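Local coordinates for protein beta-galactosidase (Bacillus circulans subsp. alkalophilus, PDB 3TTY) that hydrolyses terminal beta-galactosyl residues of beta-galactosides, as a glycoside hydrolase built on a TIM barrel and assembled from three chains, at residues A[541-550]-A[584-593]; A[283-292]-A[424-435]. All blocks are in the same frame, centred on the assembly; numbering follows the deposited sequence.

Interaction 1. Residues A[541-550]-A[584-593]; sequences YSCGILCDVI and YVASSPDADF
Tyr541 lies against the first turn of the helix that starts at Ala591, where Asp590 is the N-cap, and this pairing closes one end of an antiparallel beta contact at the outer strand of the mixed sheet in the trimerisation domain. Phe593 CA sits over one face of the tyrosine ring, and the phenylalanine ring presents its edge to that ring, a T-shaped pair with planes 77° apart; the two side chains cross at about a right angle. The phenol oxygen of Tyr541 is held elsewhere, by the backbone N of Arg538.

The Asp590 carboxylate divides its work. Asp590 OD1 caps the helix, accepting from Phe593 N at 2.8 Å, while Asp590 OD2 is gripped twice by one residue: Ser542 N comes from above the carboxylate plane, and Ser542 OG meets the anti lone pair at 2.8 Å. One aspartate thus fastens helix start to strand.

Along strand 541-544 Asp590 N donates to Ser542 O and Gly544 N to Ser588 O, the latter pair 2.7 Å apart; the return bond from Ser588 N to Gly544 O is weak. The chain then turns a corner at Ile545. Beyond it Ser587, its OG anti to the backbone N (chi1 -166°), donates to Leu546 O at 2.7 Å, and Asp548 N reaches Ala586 O in a nearly straight bond.

At the far end Asp548 and Tyr584 cross nearly perpendicularly, although carboxylate and ring planes differ by just 22°. Ile550 CD1 touches the same ring obliquely, 4.0 Å from Tyr584 CD2, and Tyr584 OH donates to Asp548 OD2 over 2.6 Å, nearly along the C-O axis.

Interaction 2. Residues A[283-292]-A[424-435]; sequences PFSFTAMAHN and VNEVHKYYDALY
Ser285 and His428 join two helices that cross almost perpendicularly (101°, axes 9.6 Å apart), one belonging to the TIM barrel domain and the other to the trimerisation domain.

The first polar group centres on one hydroxyl. Ser285 OG accepts from His428 NE2, lying in the imidazole plane 2.7 Å away, and donates to Asp432 OD1 at 2.6 Å, meeting that oxygen from above the carboxylate plane. Asp432 also forms a salt bridge with Lys436 through its other oxygen, which probably helps to fix the acceptor.

Ring contacts form the second group. Ser285 CB stands over the centre of the Tyr435 ring, 3.5 Å from its centroid, in a CH-pi contact. The edge of Phe286 points toward the face of His428, with planes at 74°, while Phe286 CE1 touches Val424 CG1.

Met289 supplies the apolar filling. Its CG lies over one face of Tyr431; the bend at chi3 (56°) brings Met289 CE within 3.8 Å of His428 CB, and SD makes an oblique Met-aromatic contact with the tyrosine.

Tyr431 itself is a knob in a hole formed by Ser285, Ala288, Met289 and Asn292, and it makes the second polar contact. The Asn292 amide, also bonded to the backbone of Thr441 and Met443, stands nearly perpendicular to the ring, and Asn292 ND2 donates to Tyr431 OH at 2.8 Å.

In the fold
Two contacts set in series show how a multidomain enzyme is tied together: both segments of interaction 2 come earlier in the chain than those of interaction 1, and their centres lie 18 Å apart. Interaction 2 joins the barrel domain to the trimerisation domain, whereas interaction 1 lies wholly within the latter. Helix 423-435 connects them. One side of it meets helix 284-296, and elsewhere it packs on helix 591-604, which begins within interaction 1. Ser588 OG probably hydrogen-bonds both Glu426 OE1, at 2.6 Å, and Lys429 NZ, at 2.8 Å. The barrel helix is thereby linked, through one intervening helix, to the edge strand 587-589 of the mixed sheet.

Interaction 1. Residues A[541-550]-A[584-593]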
loop_
_atom_site.group_PDB
_atom_site.type_symbol
_atom_site.label_atom_id
_atom_site.label_comp_id
_atom_site.label_asym_id
_atom_site.label_seq_id
_atom_site.Cartn_x
_atom_site.Cartn_y
_atom_site.Cartn_z
ATOM N N TYR A 541 18.533 31.938 5.821
ATOM C CA TYR A 541 18.595 30.480 5.662
ATOM C C TYR A 541 17.183 29.958 5.412
ATOM O O TYR A 541 16.211 30.677 5.606
ATOM C CB TYR A 541 19.185 29.806 6.900
ATOM C CG TYR A 541 20.557 30.307 7.284
ATOM C CD1 TYR A 541 21.709 29.649 6.861
ATOM C CD2 TYR A 541 20.702 31.445 8.067
ATOM C CE1 TYR A 541 22.968 30.113 7.209
ATOM C CE2 TYR A 541 21.950 31.914 8.431
ATOM C CZ TYR A 541 23.081 31.248 7.994
ATOM O OH TYR A 541 24.321 31.724 8.347
ATOM N N SER A 542 17.059 28.713 4.970
ATOM C CA SER A 542 15.726 28.158 4.777
ATOM C C SER A 542 15.302 27.344 5.994
ATOM O O SER A 542 16.148 26.842 6.744
ATOM C CB SER A 542 15.663 27.310 3.509
ATOM O OG SER A 542 16.671 26.322 3.533
ATOM N N CYS A 543 13.993 27.238 6.203
ATOM C CA CYS A 543 13.476 26.357 7.242
ATOM C C CYS A 543 12.175 25.759 6.751
ATOM O O CYS A 543 11.609 26.238 5.776
ATOM C CB CYS A 543 13.260 27.112 8.554
ATOM S SG CYS A 543 11.934 28.337 8.481
ATOM N N GLY A 544 11.693 24.718 7.420
ATOM C CA GLY A 544 10.533 24.009 6.918
ATOM C C GLY A 544 9.809 23.095 7.886
ATOM O O GLY A 544 10.070 23.089 9.090
ATOM N N ILE A 545 8.882 22.323 7.327
ATOM C CA ILE A 545 8.111 21.336 8.066
ATOM C C ILE A 545 7.097 21.984 8.999
ATOM O O ILE A 545 5.903 21.975 8.708
ATOM C CB ILE A 545 9.009 20.342 8.802
ATOM C CG1 ILE A 545 10.071 19.798 7.843
ATOM C CG2 ILE A 545 8.173 19.199 9.364
ATOM C CD1 ILE A 545 10.872 18.625 8.400
ATOM N N LEU A 546 7.554 22.551 10.110
ATOM C CA LEU A 546 6.640 23.272 10.997
ATOM C C LEU A 546 7.184 24.642 11.363
ATOM O O LEU A 546 8.382 24.814 11.521
ATOM C CB LEU A 546 6.347 22.462 12.268
ATOM C CG LEU A 546 5.425 21.246 12.113
ATOM C CD1 LEU A 546 5.826 20.114 13.060
ATOM C CD2 LEU A 546 3.965 21.624 12.307
ATOM N N CYS A 547 6.294 25.613 11.508
ATOM C CA CYS A 547 6.687 26.952 11.928
ATOM C C CYS A 547 5.893 27.354 13.156
ATOM O O CYS A 547 4.676 27.526 13.087
ATOM C CB CYS A 547 6.458 27.971 10.809
ATOM S SG CYS A 547 7.533 27.779 9.349
ATOM N N ASP A 548 6.583 27.491 14.284
ATOM C CA ASP A 548 5.958 28.020 15.491
ATOM C C ASP A 548 5.814 29.534 15.381
ATOM O O ASP A 548 6.770 30.221 15.034
ATOM C CB ASP A 548 6.816 27.682 16.710
ATOM C CG ASP A 548 6.065 26.872 17.743
ATOM O OD1 ASP A 548 4.823 26.750 17.605
ATOM O OD2 ASP A 548 6.710 26.373 18.693
ATOM N N VAL A 549 4.631 30.066 15.675
ATOM C CA VAL A 549 4.454 31.525 15.709
ATOM C C VAL A 549 4.552 31.954 17.160
ATOM O O VAL A 549 3.669 31.629 17.950
ATOM C CB VAL A 549 3.094 31.942 15.131
ATOM C CG1 VAL A 549 2.903 33.459 15.213
ATOM C CG2 VAL A 549 2.975 31.463 13.700
ATOM N N ILE A 550 5.627 32.647 17.532
ATOM C CA ILE A 550 5.900 32.867 18.962
ATOM C C ILE A 550 6.019 34.333 19.370
ATOM O O ILE A 550 6.123 35.212 18.517
ATOM C CB ILE A 550 7.179 32.139 19.390
ATOM C CG1 ILE A 550 8.412 32.845 18.820
ATOM C CG2 ILE A 550 7.148 30.695 18.915
ATOM C CD1 ILE A 550 9.707 32.201 19.245
ATOM N N TYR A 584 15.538 29.026 21.601
ATOM C CA TYR A 584 14.360 28.396 21.034
ATOM C C TYR A 584 14.407 28.503 19.518
ATOM O O TYR A 584 14.530 29.598 18.974
ATOM C CB TYR A 584 13.109 29.081 21.557
ATOM C CG TYR A 584 11.826 28.325 21.319
ATOM C CD1 TYR A 584 11.334 27.446 22.274
ATOM C CD2 TYR A 584 11.088 28.508 20.155
ATOM C CE1 TYR A 584 10.151 26.758 22.071
ATOM C CE2 TYR A 584 9.892 27.812 19.938
ATOM C CZ TYR A 584 9.433 26.946 20.905
ATOM O OH TYR A 584 8.258 26.253 20.728
ATOM N N VAL A 585 14.316 27.364 18.837
ATOM C CA VAL A 585 14.366 27.337 17.376
ATOM C C VAL A 585 12.979 27.007 16.857
ATOM O O VAL A 585 12.555 25.843 16.916
ATOM C CB VAL A 585 15.373 26.275 16.860
ATOM C CG1 VAL A 585 15.502 26.361 15.350
ATOM C CG2 VAL A 585 16.735 26.461 17.524
ATOM N N ALA A 586 12.278 28.018 16.343
ATOM C CA ALA A 586 10.838 27.898 16.072
ATOM C C ALA A 586 10.468 27.141 14.806
ATOM O O ALA A 586 9.294 26.990 14.499
ATOM C CB ALA A 586 10.165 29.279 16.077
ATOM N N SER A 587 11.464 26.675 14.064
ATOM C CA SER A 587 11.194 25.898 12.863
ATOM C C SER A 587 12.275 24.843 12.691
ATOM O O SER A 587 13.208 24.765 13.496
ATOM C CB SER A 587 11.129 26.809 11.637
ATOM O OG SER A 587 10.566 26.147 10.529
ATOM N N SER A 588 12.130 24.010 11.671
ATOM C CA SER A 588 13.156 23.033 11.336
ATOM C C SER A 588 14.049 23.639 10.270
ATOM O O SER A 588 13.632 23.792 9.107
ATOM C CB SER A 588 12.545 21.733 10.819
ATOM O OG SER A 588 13.552 20.739 10.697
ATOM N N PRO A 589 15.279 23.992 10.659
ATOM C CA PRO A 589 16.169 24.795 9.819
ATOM C C PRO A 589 17.099 23.941 8.956
ATOM O O PRO A 589 17.398 22.804 9.330
ATOM C CB PRO A 589 16.987 25.594 10.850
ATOM C CG PRO A 589 16.634 24.990 12.235
ATOM C CD PRO A 589 15.896 23.708 11.962
ATOM N N ASP A 590 17.546 24.489 7.824
ATOM C CA ASP A 590 18.510 23.795 6.968
ATOM C C ASP A 590 19.853 23.590 7.660
ATOM O O ASP A 590 20.093 24.107 8.757
ATOM C CB ASP A 590 18.696 24.510 5.622
ATOM C CG ASP A 590 19.386 25.866 5.751
ATOM O OD1 ASP A 590 20.251 26.049 6.639
ATOM O OD2 ASP A 590 19.066 26.750 4.929
ATOM N N ALA A 591 20.724 22.835 7.003
ATOM C CA ALA A 591 21.960 22.364 7.608
ATOM C C ALA A 591 22.971 23.481 7.820
ATOM O O ALA A 591 23.762 23.446 8.770
ATOM C CB ALA A 591 22.574 21.239 6.760
ATOM N N ASP A 592 22.967 24.460 6.925
ATOM C CA ASP A 592 23.887 25.583 7.059
ATOM C C ASP A 592 23.550 26.377 8.322
ATOM O O ASP A 592 24.450 26.779 9.068
ATOM C CB ASP A 592 23.857 26.491 5.818
ATOM C CG ASP A 592 24.349 25.785 4.553
ATOM O OD1 ASP A 592 25.174 24.834 4.648
ATOM O OD2 ASP A 592 23.901 26.190 3.457
ATOM N N PHE A 593 22.259 26.595 8.568
ATOM C CA PHE A 593 21.853 27.284 9.790
ATOM C C PHE A 593 22.341 26.536 11.023
ATOM O O PHE A 593 22.982 27.121 11.896
ATOM C CB PHE A 593 20.336 27.470 9.875
ATOM C CG PHE A 593 19.887 28.110 11.164
ATOM C CD1 PHE A 593 19.828 29.492 11.284
ATOM C CD2 PHE A 593 19.561 27.329 12.264
ATOM C CE1 PHE A 593 19.423 30.081 12.463
ATOM C CE2 PHE A 593 19.159 27.912 13.446
ATOM C CZ PHE A 593 19.092 29.295 13.543
#

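Interaction 2. Residues A[283-292]-A[424-435]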
loop_
_atom_site.group_PDB
_atom_site.type_symbol
_atom_site.label_atom_id
_atom_site.label_comp_id
_atom_site.label_asym_id
_atom_site.label_seq_id
_atom_site.Cartn_x
_atom_site.Cartn_y
_atom_site.Cartn_z
ATOM N N PRO A 283 22.902 7.267 6.488
ATOM C CA PRO A 283 23.869 8.320 6.829
ATOM C C PRO A 283 24.891 7.864 7.874
ATOM O O PRO A 283 24.525 7.337 8.932
ATOM C CB PRO A 283 22.987 9.436 7.392
ATOM C CG PRO A 283 21.652 9.207 6.766
ATOM C CD PRO A 283 21.510 7.718 6.632
ATOM N N PHE A 284 26.169 8.074 7.584
ATOM C CA PHE A 284 27.230 7.646 8.503
ATOM C C PHE A 284 27.077 8.291 9.886
ATOM O O PHE A 284 27.382 7.660 10.906
ATOM C CB PHE A 284 28.619 7.917 7.904
ATOM C CG PHE A 284 28.744 7.493 6.456
ATOM C CD1 PHE A 284 29.394 8.301 5.534
ATOM C CD2 PHE A 284 28.197 6.285 6.018
ATOM C CE1 PHE A 284 29.507 7.911 4.209
ATOM C CE2 PHE A 284 28.299 5.890 4.686
ATOM C CZ PHE A 284 28.957 6.701 3.784
ATOM N N SER A 285 26.595 9.534 9.917
ATOM C CA SER A 285 26.388 10.246 11.179
ATOM C C SER A 285 25.218 9.638 11.956
ATOM O O SER A 285 25.154 9.742 13.185
ATOM C CB SER A 285 26.143 11.735 10.934
ATOM O OG SER A 285 24.981 11.944 10.151
ATOM N N PHE A 286 24.301 8.999 11.237
ATOM C CA PHE A 286 23.221 8.293 11.898
ATOM C C PHE A 286 23.699 7.037 12.623
ATOM O O PHE A 286 23.337 6.818 13.781
ATOM C CB PHE A 286 22.075 7.931 10.945
ATOM C CG PHE A 286 20.951 7.216 11.637
ATOM C CD1 PHE A 286 19.976 7.931 12.317
ATOM C CD2 PHE A 286 20.899 5.832 11.663
ATOM C CE1 PHE A 286 18.951 7.277 12.990
ATOM C CE2 PHE A 286 19.874 5.171 12.330
ATOM C CZ PHE A 286 18.901 5.898 12.998
ATOM N N THR A 287 24.493 6.193 11.969
ATOM C CA THR A 287 24.948 5.010 12.692
ATOM C C THR A 287 25.865 5.413 13.860
ATOM O O THR A 287 25.875 4.760 14.901
ATOM C CB THR A 287 25.487 3.835 11.784
ATOM O OG1 THR A 287 26.849 3.510 12.112
ATOM C CG2 THR A 287 25.354 4.141 10.328
ATOM N N ALA A 288 26.579 6.524 13.722
ATOM C CA ALA A 288 27.341 7.060 14.852
ATOM C C ALA A 288 26.400 7.474 16.001
ATOM O O ALA A 288 26.657 7.199 17.181
ATOM C CB ALA A 288 28.197 8.249 14.405
ATOM N N MET A 289 25.305 8.139 15.650
ATOM C CA MET A 289 24.311 8.531 16.642
ATOM C C MET A 289 23.726 7.305 17.361
ATOM O O MET A 289 23.451 7.357 18.564
ATOM C CB MET A 289 23.201 9.383 16.001
ATOM C CG MET A 289 22.303 10.081 17.021
ATOM S SD MET A 289 20.967 11.044 16.295
ATOM C CE MET A 289 20.157 9.804 15.284
ATOM N N ALA A 290 23.555 6.202 16.635
ATOM C CA ALA A 290 23.061 4.963 17.249
ATOM C C ALA A 290 24.053 4.304 18.235
ATOM O O ALA A 290 23.663 3.894 19.332
ATOM C CB ALA A 290 22.594 3.961 16.175
ATOM N N HIS A 291 25.325 4.197 17.851
ATOM C CA HIS A 291 26.329 3.683 18.774
ATOM C C HIS A 291 26.329 4.595 19.989
ATOM O O HIS A 291 26.383 4.140 21.138
ATOM C CB HIS A 291 27.737 3.715 18.166
ATOM C CG HIS A 291 27.948 2.786 17.007
ATOM N ND1 HIS A 291 27.828 1.419 17.109
ATOM C CD2 HIS A 291 28.332 3.034 15.730
ATOM C CE1 HIS A 291 28.100 0.865 15.940
ATOM N NE2 HIS A 291 28.410 1.826 15.088
ATOM N N ASN A 292 26.299 5.897 19.715
ATOM C CA ASN A 292 26.299 6.912 20.757
ATOM C C ASN A 292 25.167 6.675 21.751
ATOM O O ASN A 292 25.387 6.620 22.957
ATOM C CB ASN A 292 26.167 8.299 20.133
ATOM C CG ASN A 292 26.692 9.402 21.034
ATOM O OD1 ASN A 292 26.408 9.438 22.239
ATOM N ND2 ASN A 292 27.463 10.311 20.452
ATOM N N VAL A 424 12.912 11.305 15.096
ATOM C CA VAL A 424 14.300 10.887 14.968
ATOM C C VAL A 424 15.050 11.729 13.933
ATOM O O VAL A 424 16.209 12.111 14.162
ATOM C CB VAL A 424 14.435 9.365 14.676
ATOM C CG1 VAL A 424 15.862 9.009 14.360
ATOM C CG2 VAL A 424 13.930 8.550 15.870
ATOM N N ASN A 425 14.398 12.044 12.815
ATOM C CA ASN A 425 15.036 12.887 11.799
ATOM C C ASN A 425 15.478 14.234 12.390
ATOM O O ASN A 425 16.597 14.694 12.146
ATOM C CB ASN A 425 14.125 13.120 10.582
ATOM C CG ASN A 425 14.110 11.934 9.613
ATOM O OD1 ASN A 425 13.310 11.898 8.672
ATOM N ND2 ASN A 425 14.985 10.957 9.843
ATOM N N GLU A 426 14.590 14.864 13.159
ATOM C CA GLU A 426 14.909 16.132 13.815
ATOM C C GLU A 426 16.047 15.971 14.808
ATOM O O GLU A 426 16.968 16.776 14.814
ATOM C CB GLU A 426 13.680 16.732 14.501
ATOM C CG GLU A 426 12.538 17.005 13.554
ATOM C CD GLU A 426 12.908 17.996 12.455
ATOM O OE1 GLU A 426 13.356 19.127 12.768
ATOM O OE2 GLU A 426 12.753 17.638 11.269
ATOM N N VAL A 427 16.000 14.934 15.640
ATOM C CA VAL A 427 17.086 14.727 16.593
ATOM C C VAL A 427 18.413 14.595 15.835
ATOM O O VAL A 427 19.423 15.181 16.224
ATOM C CB VAL A 427 16.856 13.497 17.516
ATOM C CG1 VAL A 427 18.118 13.187 18.314
ATOM C CG2 VAL A 427 15.694 13.739 18.478
ATOM N N HIS A 428 18.393 13.844 14.735
ATOM C CA HIS A 428 19.578 13.654 13.907
ATOM C C HIS A 428 20.086 14.939 13.231
ATOM O O HIS A 428 21.290 15.111 13.059
ATOM C CB HIS A 428 19.343 12.549 12.862
ATOM C CG HIS A 428 20.509 12.325 11.947
ATOM N ND1 HIS A 428 20.450 12.556 10.590
ATOM C CD2 HIS A 428 21.774 11.899 12.201
ATOM C CE1 HIS A 428 21.623 12.286 10.046
ATOM N NE2 HIS A 428 22.442 11.885 11.005
ATOM N N LYS A 429 19.188 15.840 12.844
ATOM C CA LYS A 429 19.635 17.087 12.211
ATOM C C LYS A 429 20.576 17.833 13.144
ATOM O O LYS A 429 21.543 18.454 12.698
ATOM C CB LYS A 429 18.461 17.987 11.827
ATOM C CG LYS A 429 17.644 17.481 10.655
ATOM C CD LYS A 429 16.410 18.339 10.443
ATOM C CE LYS A 429 15.657 17.887 9.205
ATOM N NZ LYS A 429 14.313 18.480 9.139
ATOM N N TYR A 430 20.293 17.766 14.443
ATOM C CA TYR A 430 21.122 18.456 15.427
ATOM C C TYR A 430 22.399 17.673 15.690
ATOM O O TYR A 430 23.479 18.254 15.818
ATOM C CB TYR A 430 20.345 18.721 16.729
ATOM C CG TYR A 430 19.444 19.937 16.624
ATOM C CD1 TYR A 430 19.895 21.202 17.000
ATOM C CD2 TYR A 430 18.164 19.830 16.106
ATOM C CE1 TYR A 430 19.080 22.321 16.868
ATOM C CE2 TYR A 430 17.350 20.934 15.980
ATOM C CZ TYR A 430 17.805 22.175 16.366
ATOM O OH TYR A 430 16.976 23.272 16.232
ATOM N N TYR A 431 22.278 16.352 15.764
ATOM C CA TYR A 431 23.446 15.506 15.977
ATOM C C TYR A 431 24.441 15.599 14.806
ATOM O O TYR A 431 25.636 15.709 15.018
ATOM C CB TYR A 431 23.034 14.058 16.219
ATOM C CG TYR A 431 24.194 13.168 16.614
ATOM C CD1 TYR A 431 24.564 13.028 17.949
ATOM C CD2 TYR A 431 24.930 12.474 15.651
ATOM C CE1 TYR A 431 25.621 12.212 18.318
ATOM C CE2 TYR A 431 25.987 11.656 16.014
ATOM C CZ TYR A 431 26.332 11.534 17.342
ATOM O OH TYR A 431 27.383 10.736 17.705
ATOM N N ASP A 432 23.918 15.555 13.583
ATOM C CA ASP A 432 24.702 15.694 12.359
ATOM C C ASP A 432 25.546 16.960 12.422
ATOM O O ASP A 432 26.759 16.921 12.229
ATOM C CB ASP A 432 23.749 15.774 11.168
ATOM C CG ASP A 432 24.414 15.435 9.844
ATOM O OD1 ASP A 432 25.265 14.520 9.806
ATOM O OD2 ASP A 432 24.062 16.078 8.825
ATOM N N ALA A 433 24.895 18.081 12.713
ATOM C CA ALA A 433 25.561 19.373 12.779
ATOM C C ALA A 433 26.760 19.340 13.719
ATOM O O ALA A 433 27.781 19.972 13.450
ATOM C CB ALA A 433 24.569 20.468 13.206
ATOM N N LEU A 434 26.637 18.612 14.823
ATOM C CA LEU A 434 27.757 18.468 15.746
ATOM C C LEU A 434 28.805 17.543 15.127
ATOM O O LEU A 434 29.993 17.862 15.103
ATOM C CB LEU A 434 27.281 17.934 17.096
ATOM C CG LEU A 434 26.464 18.923 17.953
ATOM C CD1 LEU A 434 25.469 18.200 18.843
ATOM C CD2 LEU A 434 27.380 19.786 18.802
ATOM N N TYR A 435 28.338 16.406 14.615
ATOM C CA TYR A 435 29.180 15.414 13.962
ATOM C C TYR A 435 30.107 16.082 12.950
ATOM O O TYR A 435 31.307 15.837 12.955
ATOM C CB TYR A 435 28.282 14.364 13.296
ATOM C CG TYR A 435 28.932 13.342 12.391
ATOM C CD1 TYR A 435 29.280 12.084 12.868
ATOM C CD2 TYR A 435 29.122 13.604 11.039
ATOM C CE1 TYR A 435 29.848 11.123 12.035
ATOM C CE2 TYR A 435 29.696 12.656 10.191
ATOM C CZ TYR A 435 30.052 11.415 10.701
ATOM O OH TYR A 435 30.607 10.464 9.877
#